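Local structure of tubulin binding cofactor C (Leishmania major, 5AJ8) at residues S16-K27 with C34-A45; V58-R66 with V77-I85. The protein probably acts as a chaperone in tubulin folding, this chain being its C-terminal domain. The protein carries 1 engineered substitution. All blocks are in the same frame, centred on the assembly; numbering follows the deposited sequence. Where two conformers were deposited one is given.

Contact 1. Residues S16-K27 with C34-A45; sequences STGTDLFISHSK and CADCAIYCLPIA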
loop_
_atom_site.group_PDB
_atom_site.type_symbol
_atom_site.label_atom_id
_atom_site.label_comp_id
_atom_site.label_asym_id
_atom_site.label_seq_id
_atom_site.Cartn_x
_atom_site.Cartn_y
_atom_site.Cartn_z
ATOM N N SER A 16 4.182 14.772 5.213
ATOM C CA SER A 16 3.393 14.767 6.416
ATOM C C SER A 16 4.056 13.848 7.441
ATOM O O SER A 16 4.572 12.799 7.081
ATOM C CB SER A 16 1.996 14.252 6.080
ATOM O OG SER A 16 1.177 14.240 7.225
ATOM N N THR A 17 4.034 14.244 8.709
ATOM C CA THR A 17 4.661 13.483 9.784
ATOM C C THR A 17 3.697 13.321 10.954
ATOM O O THR A 17 3.102 14.293 11.396
ATOM C CB THR A 17 5.959 14.179 10.283
ATOM O OG1 THR A 17 6.950 14.146 9.249
ATOM C CG2 THR A 17 6.535 13.485 11.517
ATOM N N GLY A 18 3.547 12.099 11.449
ATOM C CA GLY A 18 2.857 11.856 12.709
ATOM C C GLY A 18 1.339 11.841 12.685
ATOM O O GLY A 18 0.730 11.757 13.748
ATOM N N THR A 19 0.732 11.938 11.495
ATOM C CA THR A 19 -0.724 11.995 11.311
ATOM C C THR A 19 -1.121 10.883 10.338
ATOM O O THR A 19 -0.616 10.836 9.207
ATOM C CB THR A 19 -1.194 13.331 10.673
ATOM O OG1 THR A 19 -0.729 14.438 11.441
ATOM C CG2 THR A 19 -2.731 13.419 10.596
ATOM N N ASP A 20 -2.039 10.014 10.761
ATOM C CA ASP A 20 -2.561 8.988 9.886
ATOM C C ASP A 20 -3.210 9.585 8.634
ATOM O O ASP A 20 -3.911 10.588 8.720
ATOM C CB ASP A 20 -3.504 8.063 10.649
ATOM C CG ASP A 20 -2.757 7.190 11.685
ATOM O OD1 ASP A 20 -1.502 7.344 11.837
ATOM O OD2 ASP A 20 -3.422 6.348 12.339
ATOM N N LEU A 21 -2.916 9.009 7.467
ATOM C CA LEU A 21 -3.431 9.523 6.173
ATOM C C LEU A 21 -4.487 8.587 5.569
ATOM O O LEU A 21 -4.372 7.360 5.685
ATOM C CB LEU A 21 -2.299 9.713 5.172
ATOM C CG LEU A 21 -1.140 10.609 5.606
ATOM C CD1 LEU A 21 -0.174 10.721 4.436
ATOM C CD2 LEU A 21 -1.632 11.984 6.041
ATOM N N PHE A 22 -5.498 9.177 4.937
ATOM C CA PHE A 22 -6.589 8.439 4.314
ATOM C C PHE A 22 -6.643 8.808 2.828
ATOM O O PHE A 22 -7.042 9.898 2.465
ATOM C CB PHE A 22 -7.903 8.724 5.039
ATOM C CG PHE A 22 -7.879 8.306 6.494
ATOM C CD1 PHE A 22 -7.917 6.970 6.836
ATOM C CD2 PHE A 22 -7.773 9.241 7.510
ATOM C CE1 PHE A 22 -7.878 6.569 8.157
ATOM C CE2 PHE A 22 -7.715 8.847 8.859
ATOM C CZ PHE A 22 -7.775 7.508 9.178
ATOM N N ILE A 23 -6.175 7.902 1.981
ATOM C CA ILE A 23 -6.019 8.156 0.548
ATOM C C ILE A 23 -7.210 7.537 -0.169
ATOM O O ILE A 23 -7.377 6.316 -0.152
ATOM C CB ILE A 23 -4.683 7.573 0.061
ATOM C CG1 ILE A 23 -3.572 8.344 0.843
ATOM C CG2 ILE A 23 -4.540 7.652 -1.468
ATOM C CD1 ILE A 23 -2.160 8.207 0.334
ATOM N N SER A 24 -8.048 8.357 -0.775
ATOM C CA SER A 24 -9.256 7.811 -1.434
ATOM C C SER A 24 -8.898 7.129 -2.767
ATOM O O SER A 24 -7.753 7.185 -3.223
ATOM C CB SER A 24 -10.348 8.887 -1.613
ATOM O OG SER A 24 -11.614 8.294 -1.871
ATOM N N HIS A 25 -9.874 6.435 -3.341
ATOM C CA HIS A 25 -9.694 5.719 -4.624
ATOM C C HIS A 25 -9.452 6.709 -5.753
ATOM O O HIS A 25 -10.019 7.789 -5.756
ATOM C CB HIS A 25 -10.868 4.776 -4.952
ATOM C CG HIS A 25 -12.222 5.350 -4.670
ATOM N ND1 HIS A 25 -12.876 6.213 -5.527
ATOM C CD2 HIS A 25 -13.038 5.199 -3.592
ATOM C CE1 HIS A 25 -14.041 6.554 -4.997
ATOM N NE2 HIS A 25 -14.157 5.960 -3.821
ATOM N N SER A 26 -8.587 6.344 -6.693
ATOM C CA SER A 26 -8.281 7.173 -7.852
ATOM C C SER A 26 -7.546 6.302 -8.847
ATOM O O SER A 26 -7.371 5.118 -8.588
ATOM C CB SER A 26 -7.400 8.371 -7.437
ATOM O OG SER A 26 -6.060 7.971 -7.178
ATOM N N LYS A 27 -7.072 6.886 -9.953
ATOM C CA LYS A 27 -6.336 6.133 -10.976
ATOM C C LYS A 27 -4.812 6.191 -10.810
ATOM O O LYS A 27 -4.077 5.691 -11.670
ATOM C CB LYS A 27 -6.676 6.658 -12.378
ATOM C CG LYS A 27 -8.166 6.756 -12.691
ATOM C CD LYS A 27 -8.730 5.426 -13.117
ATOM C CE LYS A 27 -10.026 5.576 -13.898
ATOM N NZ LYS A 27 -10.604 4.240 -14.233
ATOM N N CYS A 34 6.555 11.184 3.740
ATOM C CA CYS A 34 5.753 10.938 4.942
ATOM C C CYS A 34 6.548 10.109 5.960
ATOM O O CYS A 34 7.352 9.244 5.585
ATOM C CB CYS A 34 4.454 10.233 4.575
ATOM S SG CYS A 34 3.427 11.204 3.498
ATOM N N ALA A 35 6.296 10.368 7.238
ATOM C CA ALA A 35 7.018 9.713 8.337
ATOM C C ALA A 35 6.143 9.490 9.558
ATOM O O ALA A 35 5.230 10.274 9.817
ATOM C CB ALA A 35 8.256 10.521 8.723
ATOM N N ASP A 36 6.415 8.391 10.275
ATOM C CA ASP A 36 5.829 8.133 11.593
ATOM C C ASP A 36 4.302 8.167 11.525
ATOM O O ASP A 36 3.645 8.898 12.265
ATOM C CB ASP A 36 6.299 9.191 12.609
ATOM C CG ASP A 36 7.825 9.353 12.651
ATOM O OD1 ASP A 36 8.578 8.414 12.313
ATOM O OD2 ASP A 36 8.282 10.444 13.045
ATOM N N CYS A 37 3.727 7.405 10.623
ATOM C CA CYS A 37 2.270 7.366 10.534
ATOM C C CYS A 37 1.779 6.098 9.858
ATOM O O CYS A 37 2.573 5.301 9.376
ATOM C CB CYS A 37 1.731 8.602 9.815
ATOM S SG CYS A 37 2.219 8.775 8.097
ATOM N N ALA A 38 0.460 5.922 9.892
ATOM C CA ALA A 38 -0.207 4.863 9.188
ATOM C C ALA A 38 -0.879 5.489 7.991
ATOM O O ALA A 38 -1.480 6.569 8.097
ATOM C CB ALA A 38 -1.235 4.189 10.087
ATOM N N ILE A 39 -0.800 4.811 6.857
ATOM C CA ILE A 39 -1.373 5.315 5.612
ATOM C C ILE A 39 -2.368 4.281 5.087
ATOM O O ILE A 39 -1.988 3.178 4.756
ATOM C CB ILE A 39 -0.264 5.589 4.573
ATOM C CG1 ILE A 39 0.753 6.583 5.131
ATOM C CG2 ILE A 39 -0.855 6.119 3.274
ATOM C CD1 ILE A 39 1.915 6.842 4.187
ATOM N N TYR A 40 -3.640 4.652 5.037
ATOM C CA TYR A 40 -4.719 3.755 4.627
ATOM C C TYR A 40 -5.238 4.186 3.262
ATOM O O TYR A 40 -5.818 5.274 3.151
ATOM C CB TYR A 40 -5.837 3.831 5.657
ATOM C CG TYR A 40 -5.423 3.359 7.019
ATOM C CD1 TYR A 40 -5.317 2.011 7.289
ATOM C CD2 TYR A 40 -5.147 4.261 8.040
ATOM C CE1 TYR A 40 -4.937 1.576 8.526
ATOM C CE2 TYR A 40 -4.786 3.831 9.286
ATOM C CZ TYR A 40 -4.669 2.491 9.522
ATOM O OH TYR A 40 -4.320 2.052 10.758
ATOM N N CYS A 41 -4.998 3.367 2.232
ATOM C CA CYS A 41 -5.460 3.646 0.878
ATOM C C CYS A 41 -6.608 2.730 0.431
ATOM O O CYS A 41 -6.498 1.499 0.459
ATOM C CB CYS A 41 -4.342 3.512 -0.153
ATOM S SG CYS A 41 -2.761 4.286 0.279
ATOM N N LEU A 42 -7.696 3.342 -0.012
ATOM C CA LEU A 42 -8.702 2.620 -0.762
ATOM C C LEU A 42 -8.030 2.139 -2.075
ATOM O O LEU A 42 -7.011 2.686 -2.493
ATOM C CB LEU A 42 -9.918 3.503 -1.029
ATOM C CG LEU A 42 -10.655 4.056 0.198
ATOM C CD1 LEU A 42 -11.854 4.894 -0.206
ATOM C CD2 LEU A 42 -11.080 2.940 1.153
ATOM N N PRO A 43 -8.562 1.075 -2.691
ATOM C CA PRO A 43 -7.911 0.544 -3.897
ATOM C C PRO A 43 -7.684 1.602 -4.977
ATOM O O PRO A 43 -8.580 2.353 -5.260
ATOM C CB PRO A 43 -8.885 -0.562 -4.364
ATOM C CG PRO A 43 -9.564 -1.008 -3.099
ATOM C CD PRO A 43 -9.702 0.237 -2.271
ATOM N N ILE A 44 -6.475 1.641 -5.546
ATOM C CA ILE A 44 -6.107 2.562 -6.623
ATOM C C ILE A 44 -6.091 1.792 -7.937
ATOM O O ILE A 44 -5.446 0.752 -8.037
ATOM C CB ILE A 44 -4.703 3.115 -6.366
ATOM C CG1 ILE A 44 -4.577 3.685 -4.948
ATOM C CG2 ILE A 44 -4.322 4.143 -7.407
ATOM C CD1 ILE A 44 -5.546 4.806 -4.670
ATOM N N ALA A 45 -6.822 2.284 -8.932
ATOM C CA ALA A 45 -6.946 1.610 -10.206
ATOM C C ALA A 45 -5.866 2.148 -11.117
ATOM O O ALA A 45 -6.142 2.750 -12.140
ATOM C CB ALA A 45 -8.334 1.833 -10.812
HETATM O O HOH W 1 -3.845 3.636 12.758
#
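Phe-22 and Tyr-40 both set CG anti to the carbonyl carbon (chi1 -61° and -63°), which lays their side chains alongside each other on one face of paired parallel strands. The ring planes are nearly parallel, yet the rings are slid so far apart that they barely overlap; the touch is Phe-22 CE1 against Tyr-40 CD2 at 3.6 Å. Asp-20 sits at the edge of the same tyrosine ring. Its OD1 receives Ala-38 N at 3.1 Å from above the carboxylate plane, while a water bridges OD2 to Tyr-40 OH, so each oxygen has a partner, which should limit the turning of the carboxylate. Tyr-40 OH is also hydrogen-bonded to Ser-164 OG and Arg-162 NH1. On the other face, Ile-23 lays CD1 on Ile-39 CG2 at 3.8 Å and rests CB on Cys-41 SG. In the backbone, Tyr-40 N gives a nearly straight bond to Leu-21 O at 2.9 Å, and Ile-23 N returns to Tyr-40 O. This is parallel pairing between successive coils of a right-handed beta-helix, the fold of the CAP/cofactor C family. Strand 21-23 is outermost in its sheet; strand 38-41 has strand 56-62 on its other side, and Ile-23 reaches inward to strand 28-35.

Contact 2. Residues V58-R66 with V77-I85; sequences VYVACHQLR and VWCASTPII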
loop_
_atom_site.group_PDB
_atom_site.type_symbol
_atom_site.label_atom_id
_atom_site.label_comp_id
_atom_site.label_asym_id
_atom_site.label_seq_id
_atom_site.Cartn_x
_atom_site.Cartn_y
_atom_site.Cartn_z
ATOM N N VAL A 58 1.714 1.102 5.777
ATOM C CA VAL A 58 0.945 1.463 4.580
ATOM C C VAL A 58 0.063 0.308 4.110
ATOM O O VAL A 58 0.535 -0.825 4.024
ATOM C CB VAL A 58 1.898 1.852 3.459
ATOM C CG1 VAL A 58 1.164 2.376 2.236
ATOM C CG2 VAL A 58 2.874 2.904 3.971
ATOM N N TYR A 59 -1.236 0.576 3.906
ATOM C CA TYR A 59 -2.194 -0.421 3.439
ATOM C C TYR A 59 -2.664 0.058 2.090
ATOM O O TYR A 59 -3.307 1.086 2.001
ATOM C CB TYR A 59 -3.367 -0.557 4.410
ATOM C CG TYR A 59 -2.955 -0.938 5.836
ATOM C CD1 TYR A 59 -2.461 0.003 6.707
ATOM C CD2 TYR A 59 -3.035 -2.253 6.282
ATOM C CE1 TYR A 59 -2.057 -0.340 7.988
ATOM C CE2 TYR A 59 -2.626 -2.613 7.568
ATOM C CZ TYR A 59 -2.140 -1.643 8.421
ATOM O OH TYR A 59 -1.771 -1.957 9.722
ATOM N N VAL A 60 -2.319 -0.653 1.030
ATOM C CA VAL A 60 -2.626 -0.191 -0.336
ATOM C C VAL A 60 -2.923 -1.354 -1.287
ATOM O O VAL A 60 -2.228 -2.398 -1.266
ATOM C CB VAL A 60 -1.448 0.666 -0.904
ATOM C CG1 VAL A 60 -0.146 -0.112 -0.907
ATOM C CG2 VAL A 60 -1.759 1.238 -2.276
ATOM N N ALA A 61 -3.958 -1.167 -2.094
ATOM C CA ALA A 61 -4.200 -1.994 -3.253
ATOM C C ALA A 61 -3.967 -1.148 -4.505
ATOM O O ALA A 61 -4.405 0.008 -4.550
ATOM C CB ALA A 61 -5.621 -2.545 -3.233
ATOM N N CYS A 62 -3.343 -1.740 -5.529
ATOM C CA CYS A 62 -2.984 -1.025 -6.743
ATOM C C CYS A 62 -2.601 -1.963 -7.879
ATOM O O CYS A 62 -2.450 -3.164 -7.673
ATOM C CB CYS A 62 -1.851 -0.040 -6.457
ATOM S SG CYS A 62 -0.378 -0.800 -5.731
ATOM N N HIS A 63 -2.506 -1.425 -9.090
ATOM C CA HIS A 63 -2.049 -2.184 -10.264
ATOM C C HIS A 63 -0.528 -2.353 -10.319
ATOM O O HIS A 63 0.001 -3.455 -10.647
ATOM C CB HIS A 63 -2.489 -1.474 -11.533
ATOM C CG HIS A 63 -3.948 -1.465 -11.734
ATOM N ND1 HIS A 63 -4.530 -1.049 -12.915
ATOM C CD2 HIS A 63 -4.964 -1.805 -10.910
ATOM C CE1 HIS A 63 -5.844 -1.117 -12.797
ATOM N NE2 HIS A 63 -6.129 -1.575 -11.591
ATOM N N GLN A 64 0.179 -1.255 -10.013
ATOM C CA GLN A 64 1.633 -1.253 -9.861
ATOM C C GLN A 64 2.028 -0.514 -8.592
ATOM O O GLN A 64 1.368 0.450 -8.222
ATOM C CB GLN A 64 2.302 -0.605 -11.058
ATOM C CG GLN A 64 2.012 -1.281 -12.385
ATOM C CD GLN A 64 0.829 -0.686 -13.113
ATOM O OE1 GLN A 64 0.369 0.393 -12.789
ATOM N NE2 GLN A 64 0.303 -1.418 -14.069
ATOM N N LEU A 65 3.084 -0.983 -7.929
ATOM C CA LEU A 65 3.589 -0.379 -6.713
ATOM C C LEU A 65 5.088 -0.156 -6.854
ATOM O O LEU A 65 5.824 -1.081 -7.166
ATOM C CB LEU A 65 3.312 -1.245 -5.486
ATOM C CG LEU A 65 3.810 -0.732 -4.125
ATOM C CD1 LEU A 65 3.280 0.646 -3.804
ATOM C CD2 LEU A 65 3.442 -1.687 -2.995
ATOM N N ARG A 66 5.526 1.082 -6.675
ATOM C CA ARG A 66 6.957 1.374 -6.684
ATOM C C ARG A 66 7.366 2.229 -5.488
ATOM O O ARG A 66 6.724 3.221 -5.162
ATOM C CB ARG A 66 7.375 2.036 -7.994
ATOM C CG ARG A 66 8.872 2.334 -8.050
ATOM C CD ARG A 66 9.429 2.252 -9.462
ATOM N NE ARG A 66 10.883 2.474 -9.529
ATOM C CZ ARG A 66 11.621 2.233 -10.614
ATOM N NH1 ARG A 66 11.071 1.729 -11.723
ATOM N NH2 ARG A 66 12.909 2.503 -10.612
ATOM N N VAL A 77 -0.100 -5.083 1.171
ATOM C CA VAL A 77 -0.196 -4.844 -0.237
ATOM C C VAL A 77 -1.063 -5.888 -0.974
ATOM O O VAL A 77 -0.920 -7.098 -0.760
ATOM C CB VAL A 77 1.243 -4.849 -0.837
ATOM C CG1 VAL A 77 1.221 -4.820 -2.353
ATOM C CG2 VAL A 77 2.036 -3.678 -0.295
ATOM N N TRP A 78 -1.932 -5.400 -1.860
ATOM C CA TRP A 78 -2.578 -6.236 -2.881
ATOM C C TRP A 78 -2.260 -5.575 -4.217
ATOM O O TRP A 78 -2.802 -4.522 -4.549
ATOM C CB TRP A 78 -4.091 -6.341 -2.658
ATOM C CG TRP A 78 -4.798 -7.468 -3.453
ATOM C CD1 TRP A 78 -4.591 -7.832 -4.759
ATOM C CD2 TRP A 78 -5.827 -8.334 -2.960
ATOM N NE1 TRP A 78 -5.416 -8.884 -5.092
ATOM C CE2 TRP A 78 -6.188 -9.203 -4.006
ATOM C CE3 TRP A 78 -6.447 -8.478 -1.717
ATOM C CZ2 TRP A 78 -7.165 -10.199 -3.850
ATOM C CZ3 TRP A 78 -7.406 -9.458 -1.555
ATOM C CH2 TRP A 78 -7.752 -10.316 -2.610
ATOM N N CYS A 79 -1.373 -6.197 -4.968
ATOM C CA CYS A 79 -0.875 -5.617 -6.200
ATOM C C CYS A 79 -1.063 -6.548 -7.375
ATOM O O CYS A 79 -0.781 -7.718 -7.258
ATOM C CB CYS A 79 0.619 -5.326 -6.062
ATOM S SG CYS A 79 1.211 -4.185 -7.338
ATOM N N ALA A 80 -1.475 -6.001 -8.516
ATOM C CA ALA A 80 -1.637 -6.778 -9.742
ATOM C C ALA A 80 -0.297 -7.207 -10.299
ATOM O O ALA A 80 -0.249 -8.100 -11.101
ATOM C CB ALA A 80 -2.388 -5.992 -10.797
ATOM N N SER A 81 0.788 -6.538 -9.896
ATOM C CA SER A 81 2.122 -6.922 -10.355
ATOM C C SER A 81 3.117 -6.985 -9.180
ATOM O O SER A 81 2.787 -6.624 -8.059
ATOM C CB SER A 81 2.601 -5.983 -11.480
ATOM O OG SER A 81 2.524 -4.600 -11.119
ATOM N N THR A 82 4.326 -7.456 -9.434
ATOM C CA THR A 82 5.357 -7.470 -8.403
ATOM C C THR A 82 5.806 -6.036 -7.980
ATOM O O THR A 82 6.207 -5.250 -8.801
ATOM C CB THR A 82 6.545 -8.320 -8.892
ATOM O OG1 THR A 82 6.098 -9.670 -9.036
ATOM C CG2 THR A 82 7.689 -8.276 -7.906
ATOM N N PRO A 83 5.686 -5.690 -6.696
ATOM C CA PRO A 83 6.215 -4.401 -6.231
ATOM C C PRO A 83 7.694 -4.239 -6.536
ATOM O O PRO A 83 8.447 -5.227 -6.484
ATOM C CB PRO A 83 5.967 -4.453 -4.717
ATOM C CG PRO A 83 4.788 -5.369 -4.562
ATOM C CD PRO A 83 4.966 -6.406 -5.630
ATOM N N ILE A 84 8.095 -3.027 -6.916
ATOM C CA ILE A 84 9.494 -2.698 -7.205
ATOM C C ILE A 84 10.011 -1.780 -6.097
ATOM O O ILE A 84 9.362 -0.785 -5.764
ATOM C CB ILE A 84 9.645 -1.984 -8.577
ATOM C CG1 ILE A 84 9.195 -2.906 -9.720
ATOM C CG2 ILE A 84 11.085 -1.570 -8.813
ATOM C CD1 ILE A 84 9.176 -2.270 -11.099
ATOM N N ILE A 85 11.186 -2.081 -5.557
ATOM C CA ILE A 85 11.850 -1.142 -4.657
ATOM C C ILE A 85 13.200 -0.706 -5.203
ATOM O O ILE A 85 13.800 -1.386 -6.039
ATOM C CB ILE A 85 12.010 -1.697 -3.232
ATOM C CG1 ILE A 85 12.856 -2.969 -3.199
ATOM C CG2 ILE A 85 10.650 -1.968 -2.627
ATOM C CD1 ILE A 85 13.190 -3.431 -1.791
HETATM O O HOH W 2 4.282 -3.250 -9.427
#
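Leu-65 and Val-77 meet tip to tip inside the beta-helix, where two successive coils lie one upon the next and each turns a corner from one parallel sheet to the other. Leu-65 starts with CB near Cys-79 SG, a sulfur whose place is less sure. Its CG stands anti to the backbone N (chi1 179°), directing the branch into the interior, and CD2 ends 3.6 Å from Val-77 CG2, with Val-77 CG1 and Pro-83 CB also within reach of that methyl. Met-75, earlier on the strand of Val-77, and Leu-50 of strand 47-51 touch the same leucine, so the corner is filled by apolar side chains from several coils. Val-60 and Cys-62 face this interior too. On the reverse face Ala-61 CB lies against Trp-78 CB, while the indole leads away to helix 116-122 and gives its NE1 to Thr-132.

Backbone bonds join strands 58-62 and 77-79: Trp-78 N to Val-60 O, Cys-62 N to Trp-78 O and Ala-80 N to Cys-62 O. Past the corner the register has shifted by one residue, and Ile-84 N meets Leu-65 O at 3.0 Å. Arg-66 carries its guanidinium past Ile-84, whose CG2 lies over one face, toward its rim, and NH2 forms a salt bridge with Glu-86. Around the shifted register polar bonds gather: Ser-81 OG donates to a lone pair of His-63 O at 2.8 Å, and one water accepts from Leu-65 N at 3.0 Å while donating to Ser-81 OG and Thr-82 O.

Overall arrangement
Both contacts join successive coils at the corners of one beta-helix, and they share a sheet in which strands 38-41 and 56-62 are neighbours. Contact 1 lies toward the end of the stack, where strands 11-17 and 21-23 are outermost, and several of its residues are exposed; contact 2 is nearer the centre of the chain, though its Gln-64 corner reaches the surface. Their centres are 14 Å apart; probable backbone hydrogen bonds join them, and Tyr-40 packs on Tyr-59. Both have an aliphatic and sulfur interior. They differ beyond it: contact 1 adds aromatic packing, a carboxylate and its water, whereas contact 2 adds a hydroxyl and water at its shifted corner.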